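Local coordinates for protein lactate racemase (Thermoanaerobacterium thermosaccharolyticum, PDB 2YJG) that interconverts the D- and L-isomers of lactate, as a homodimer that depends on a nickel pincer cofactor derived from nicotinic acid mononucleotide, at residues Asp290-Tyr294 against Glu318-Gly324; Gly311-Ala317 against His370-Thr376. All coordinates share one frame; numbering follows the deposited sequence.

Contact 1 of 2, residues Asp290-Tyr294 against Glu318-Gly324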
loop_
_atom_site.group_PDB
_atom_site.type_symbol
_atom_site.label_atom_id
_atom_site.label_comp_id
_atom_site.label_asym_id
_atom_site.label_seq_id
_atom_site.Cartn_x
_atom_site.Cartn_y
_atom_site.Cartn_z
ATOM N N ASP A 290 -4.114 9.157 26.775
ATOM C CA ASP A 290 -5.110 8.991 27.860
ATOM C C ASP A 290 -6.448 8.457 27.380
ATOM O O ASP A 290 -7.481 8.728 27.989
ATOM C CB ASP A 290 -5.273 10.299 28.694
ATOM C CG ASP A 290 -6.127 11.390 27.987
ATOM O OD1 ASP A 290 -6.412 11.306 26.778
ATOM O OD2 ASP A 290 -6.496 12.368 28.648
ATOM N N GLN A 291 -6.412 7.609 26.350
ATOM C CA GLN A 291 -7.657 7.206 25.684
ATOM C C GLN A 291 -8.479 6.176 26.429
ATOM O O GLN A 291 -9.651 5.982 26.121
ATOM C CB GLN A 291 -7.439 6.766 24.227
ATOM C CG GLN A 291 -6.562 5.633 24.016
ATOM C CD GLN A 291 -6.201 5.356 22.540
ATOM O OE1 GLN A 291 -5.423 4.437 22.277
ATOM N NE2 GLN A 291 -6.738 6.130 21.604
ATOM N N ASN A 292 -7.902 5.534 27.417
ATOM C CA ASN A 292 -8.638 4.541 28.214
ATOM C C ASN A 292 -7.989 4.333 29.566
ATOM O O ASN A 292 -6.820 4.725 29.773
ATOM C CB ASN A 292 -8.811 3.232 27.403
ATOM C CG ASN A 292 -7.519 2.591 27.041
ATOM O OD1 ASN A 292 -6.659 2.439 27.910
ATOM N ND2 ASN A 292 -7.332 2.218 25.754
ATOM N N ILE A 293 -8.772 3.783 30.500
ATOM C CA ILE A 293 -8.325 3.475 31.862
ATOM C C ILE A 293 -7.091 2.583 31.893
ATOM O O ILE A 293 -6.144 2.893 32.639
ATOM C CB ILE A 293 -9.433 2.957 32.774
ATOM C CG1 ILE A 293 -10.627 3.906 32.732
ATOM C CG2 ILE A 293 -8.924 2.856 34.220
ATOM C CD1 ILE A 293 -11.814 3.407 33.586
ATOM N N TYR A 294 -7.087 1.572 31.021
ATOM C CA TYR A 294 -5.952 0.662 30.849
ATOM C C TYR A 294 -4.645 1.479 30.722
ATOM O O TYR A 294 -3.675 1.240 31.434
ATOM C CB TYR A 294 -6.227 -0.195 29.618
ATOM C CG TYR A 294 -5.239 -1.312 29.380
ATOM C CD1 TYR A 294 -4.035 -1.056 28.771
ATOM C CD2 TYR A 294 -5.523 -2.630 29.746
ATOM C CE1 TYR A 294 -3.098 -2.073 28.543
ATOM C CE2 TYR A 294 -4.613 -3.663 29.481
ATOM C CZ TYR A 294 -3.422 -3.381 28.891
ATOM O OH TYR A 294 -2.528 -4.389 28.667
ATOM N N GLU A 318 -8.956 11.511 30.217
ATOM C CA GLU A 318 -10.311 11.608 29.621
ATOM C C GLU A 318 -10.898 10.233 29.420
ATOM O O GLU A 318 -12.078 10.001 29.695
ATOM C CB GLU A 318 -10.207 12.327 28.289
ATOM C CG GLU A 318 -11.504 12.418 27.551
ATOM C CD GLU A 318 -11.411 13.093 26.224
ATOM O OE1 GLU A 318 -10.625 12.641 25.351
ATOM O OE2 GLU A 318 -12.174 14.080 26.040
ATOM N N CYS A 319 -10.059 9.286 28.981
ATOM C CA CYS A 319 -10.512 7.905 28.778
ATOM C C CYS A 319 -11.729 7.823 27.872
ATOM O O CYS A 319 -12.705 7.157 28.180
ATOM C CB CYS A 319 -10.773 7.169 30.105
ATOM S SG CYS A 319 -9.269 7.081 31.168
ATOM N N ALA A 320 -11.649 8.526 26.767
ATOM C CA ALA A 320 -12.756 8.618 25.811
ATOM C C ALA A 320 -13.220 7.244 25.339
ATOM O O ALA A 320 -14.394 7.097 25.010
ATOM C CB ALA A 320 -12.307 9.450 24.565
ATOM N N ASP A 321 -12.295 6.283 25.262
ATOM C CA ASP A 321 -12.599 4.927 24.817
ATOM C C ASP A 321 -12.977 3.956 25.928
ATOM O O ASP A 321 -13.189 2.769 25.638
ATOM C CB ASP A 321 -11.444 4.374 23.995
ATOM C CG ASP A 321 -11.199 5.175 22.719
ATOM O OD1 ASP A 321 -12.141 5.807 22.205
ATOM O OD2 ASP A 321 -10.086 5.148 22.201
ATOM N N GLY A 322 -13.155 4.443 27.158
ATOM C CA GLY A 322 -13.690 3.631 28.223
ATOM C C GLY A 322 -12.567 2.917 28.962
ATOM O O GLY A 322 -11.483 3.507 29.110
ATOM N N HIS A 323 -12.784 1.671 29.408
ATOM C CA HIS A 323 -11.817 1.012 30.295
ATOM C C HIS A 323 -10.615 0.461 29.603
ATOM O O HIS A 323 -9.625 0.246 30.262
ATOM C CB HIS A 323 -12.425 -0.062 31.224
ATOM C CG HIS A 323 -13.301 -1.050 30.508
ATOM N ND1 HIS A 323 -12.858 -1.819 29.451
ATOM C CD2 HIS A 323 -14.592 -1.411 30.724
ATOM C CE1 HIS A 323 -13.856 -2.568 29.002
ATOM N NE2 HIS A 323 -14.921 -2.339 29.760
ATOM N N GLY A 324 -10.665 0.273 28.284
ATOM C CA GLY A 324 -9.535 -0.219 27.539
ATOM C C GLY A 324 -9.224 -1.732 27.567
ATOM O O GLY A 324 -8.186 -2.174 27.015
HETATM O O HOH W 1 -9.103 10.321 25.680
#
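D290 grips E318 and C319 with two different acceptors. Its carboxylate OD2 takes the nearly straight N-H of E318, with D290 OD2 to E318 N at 3.0 Å. The donor stands above the carboxylate plane, 70° out of it. CG sits between the backbone N and carbonyl carbon of D290 (chi1 77°), which brings the carboxylate round to this amide. OD2 also accepts from the backbone N of G9. The carbonyl O of D290 receives C319 N. A water lies within hydrogen-bonding distance of D290 OD1 and E318 OE1 and accepts from A320 N.

Q291 works mainly through its backbone: Q291 O accepts D321 N at 2.8 Å, an amide within the type I turn C319-G322. Its side-chain amide lies across the D321 carboxylate, the planes 42° apart, with Q291 NE2 3.5 Å from D321 OD2.

N292 is the N-cap of helix 293-305. Its OD1 accepts Q295 N, and its CB and CG both rest 3.5 Å from CA of G324. Next, I293 N donates to G322 O at 3.1 Å, in the carbonyl plane. I293 CG1 packs on C319 SG at 3.8 Å, and M374 touches both side chains.

Y294 N donates to H323 O at 3.0 Å, from above the carbonyl plane. Y294 CB lies against H323 O and G324 O, and the ring passes G324 O obliquely; F328 meets the ring edge-to-face.

The loop carbonyls of G322 and H323 therefore occupy two N-H groups of the helix's first turn, while the side chain of N292 occupies that of Q295. Q295 probably binds substrate, as in related lactate racemases, so the contact probably helps to place the helix start beside that site. The water near D290 and E318 may ease the approach of the two carboxylates.

Contact 2 of 2, residues Gly311-Ala317 against His370-Thr376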
loop_
_atom_site.group_PDB
_atom_site.type_symbol
_atom_site.label_atom_id
_atom_site.label_comp_id
_atom_site.label_asym_id
_atom_site.label_seq_id
_atom_site.Cartn_x
_atom_site.Cartn_y
_atom_site.Cartn_z
ATOM N N GLY A 311 -1.628 7.668 50.733
ATOM C CA GLY A 311 -1.954 8.945 50.179
ATOM C C GLY A 311 -2.921 8.785 49.027
ATOM O O GLY A 311 -3.334 7.664 48.715
ATOM N N VAL A 312 -3.248 9.912 48.398
ATOM C CA VAL A 312 -4.224 9.991 47.324
ATOM C C VAL A 312 -3.552 10.451 46.047
ATOM O O VAL A 312 -2.803 11.426 46.040
ATOM C CB VAL A 312 -5.364 10.929 47.724
ATOM C CG1 VAL A 312 -6.468 10.967 46.639
ATOM C CG2 VAL A 312 -5.958 10.472 49.079
ATOM N N ILE A 313 -3.748 9.682 44.978
ATOM C CA ILE A 313 -3.287 10.055 43.675
ATOM C C ILE A 313 -4.513 10.518 42.872
ATOM O O ILE A 313 -5.506 9.737 42.719
ATOM C CB ILE A 313 -2.624 8.849 42.972
ATOM C CG1 ILE A 313 -1.343 8.422 43.710
ATOM C CG2 ILE A 313 -2.345 9.128 41.475
ATOM C CD1 ILE A 313 -1.001 6.831 43.455
ATOM N N ILE A 314 -4.468 11.759 42.393
ATOM C CA ILE A 314 -5.462 12.327 41.419
ATOM C C ILE A 314 -4.859 12.289 40.032
ATOM O O ILE A 314 -3.752 12.791 39.786
ATOM C CB ILE A 314 -5.866 13.787 41.718
ATOM C CG1 ILE A 314 -6.416 13.920 43.123
ATOM C CG2 ILE A 314 -6.853 14.280 40.672
ATOM C CD1 ILE A 314 -6.428 15.369 43.725
ATOM N N ILE A 315 -5.570 11.655 39.117
ATOM C CA ILE A 315 -5.115 11.530 37.755
ATOM C C ILE A 315 -6.199 12.054 36.788
ATOM O O ILE A 315 -7.343 11.611 36.834
ATOM C CB ILE A 315 -4.694 10.065 37.363
ATOM C CG1 ILE A 315 -4.098 10.143 35.978
ATOM C CG2 ILE A 315 -5.833 9.091 37.392
ATOM C CD1 ILE A 315 -3.181 9.083 35.499
ATOM N N ALA A 316 -5.806 12.966 35.899
ATOM C CA ALA A 316 -6.694 13.437 34.887
ATOM C C ALA A 316 -6.399 12.663 33.641
ATOM O O ALA A 316 -5.296 12.708 33.152
ATOM C CB ALA A 316 -6.537 14.943 34.646
ATOM N N ALA A 317 -7.418 11.937 33.162
ATOM C CA ALA A 317 -7.343 11.029 31.999
ATOM C C ALA A 317 -8.768 10.942 31.398
ATOM O O ALA A 317 -9.695 10.444 32.024
ATOM C CB ALA A 317 -6.817 9.618 32.416
ATOM N N HIS A 370 -2.761 3.030 48.149
ATOM C CA HIS A 370 -3.146 4.415 47.814
ATOM C C HIS A 370 -4.567 4.470 47.344
ATOM O O HIS A 370 -5.049 3.522 46.717
ATOM C CB HIS A 370 -2.274 4.973 46.678
ATOM C CG HIS A 370 -0.818 4.856 46.934
ATOM N ND1 HIS A 370 -0.064 3.795 46.482
ATOM C CD2 HIS A 370 0.030 5.669 47.609
ATOM C CE1 HIS A 370 1.189 3.953 46.892
ATOM N NE2 HIS A 370 1.279 5.105 47.538
ATOM N N LYS A 371 -5.213 5.611 47.545
ATOM C CA LYS A 371 -6.497 5.863 46.887
ATOM C C LYS A 371 -6.246 6.558 45.585
ATOM O O LYS A 371 -5.362 7.408 45.538
ATOM C CB LYS A 371 -7.341 6.806 47.762
ATOM C CG LYS A 371 -7.549 6.298 49.152
ATOM C CD LYS A 371 -8.639 5.310 49.263
ATOM C CE LYS A 371 -8.590 4.624 50.678
ATOM N NZ LYS A 371 -9.962 4.315 51.220
ATOM N N VAL A 372 -7.010 6.227 44.550
ATOM C CA VAL A 372 -6.897 6.901 43.279
ATOM C C VAL A 372 -8.228 7.553 42.976
ATOM O O VAL A 372 -9.337 6.946 43.193
ATOM C CB VAL A 372 -6.463 5.947 42.173
ATOM C CG1 VAL A 372 -6.461 6.648 40.789
ATOM C CG2 VAL A 372 -5.076 5.366 42.504
ATOM N N ILE A 373 -8.125 8.809 42.578
ATOM C CA ILE A 373 -9.273 9.590 42.129
ATOM C C ILE A 373 -9.080 9.878 40.669
ATOM O O ILE A 373 -8.032 10.399 40.265
ATOM C CB ILE A 373 -9.451 10.951 42.905
ATOM C CG1 ILE A 373 -9.773 10.678 44.357
ATOM C CG2 ILE A 373 -10.572 11.823 42.257
ATOM C CD1 ILE A 373 -9.446 11.769 45.279
ATOM N N MET A 374 -10.060 9.527 39.845
ATOM C CA MET A 374 -9.918 9.817 38.430
ATOM C C MET A 374 -10.867 10.973 37.994
ATOM O O MET A 374 -12.074 10.917 38.175
ATOM C CB MET A 374 -10.155 8.582 37.556
ATOM C CG MET A 374 -9.199 7.423 37.738
ATOM S SD MET A 374 -9.401 6.166 36.458
ATOM C CE MET A 374 -8.585 6.916 35.133
ATOM N N VAL A 375 -10.286 12.009 37.423
ATOM C CA VAL A 375 -11.001 13.033 36.656
ATOM C C VAL A 375 -11.057 12.537 35.234
ATOM O O VAL A 375 -10.048 12.436 34.546
ATOM C CB VAL A 375 -10.273 14.453 36.754
ATOM C CG1 VAL A 375 -10.892 15.534 35.828
ATOM C CG2 VAL A 375 -10.226 14.941 38.249
ATOM N N THR A 376 -12.290 12.274 34.774
ATOM C CA THR A 376 -12.529 11.539 33.577
ATOM C C THR A 376 -13.931 11.853 33.064
ATOM O O THR A 376 -14.718 12.379 33.788
ATOM C CB THR A 376 -12.354 10.037 33.861
ATOM O OG1 THR A 376 -12.249 9.370 32.630
ATOM C CG2 THR A 376 -13.495 9.457 34.676
#
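The imidazole of H370 meets G311 and I313 obliquely. I313 CD1 lies 4.0 Å from H370 CG, and G311 N is close to CD2. With CG anti to the carbonyl carbon (chi1 -53°), the ring sits beside the start of strand 311-316, at G311. ND1 is hydrogen-bonded to I366 O, which ties the ring back to helix 357-369.

From here the two strands run parallel, 21° apart. Backbone bonds alternate between them: I313 N to K371 O is 2.8 Å, I373 N to I313 O is 2.8 Å, and the pattern continues to A317 N and V375 O at 3.0 Å.

One sheet face carries V312, I314, A316, K371, I373 and V375. Here V312 CG1 presses on I373 CD1 at 3.4 Å, tighter than usual van der Waals contact. A chi1 of -176° turns CG1 of V312 onto that methyl. Helix 395-405 packs on this face.

The other face carries I313, I315, V372 and M374. I315 and M374 lie side by side and point the same way, with I315 CG2 3.8 Å from M374 CG. Helices 293-305 and 357-369 pack here.

Strand 279-283 pairs with 311-316 on its other edge. Such central parallel strands between helix layers are characteristic of a three-layer alpha/beta sandwich, here in the C-terminal part of lactate racemase.

How the contacts relate
Along the chain, residues 290-294 follow strand 279-283 and open helix 293-305. Strand 311-316 comes next and runs into the loop 318-324. Contact 1 closes the excursion through helix 293-305 and strand 311-316 by joining the helix start to that loop. The chain then passes through helices 326-333, 338-346 and 357-369 before strand 371-375. Contact 2 closes this longer, helical excursion by pairing the strand with 311-316. Their segments alternate, so the two closures cross. They meet at the C-terminal ends of the strands, where T376 OG1 lies close to E318 O and A317 O, its one proton able to serve either, and I293 touches M374. Contact 2 joins neighbouring strands; contact 1 joins the loop leaving one to the helix start.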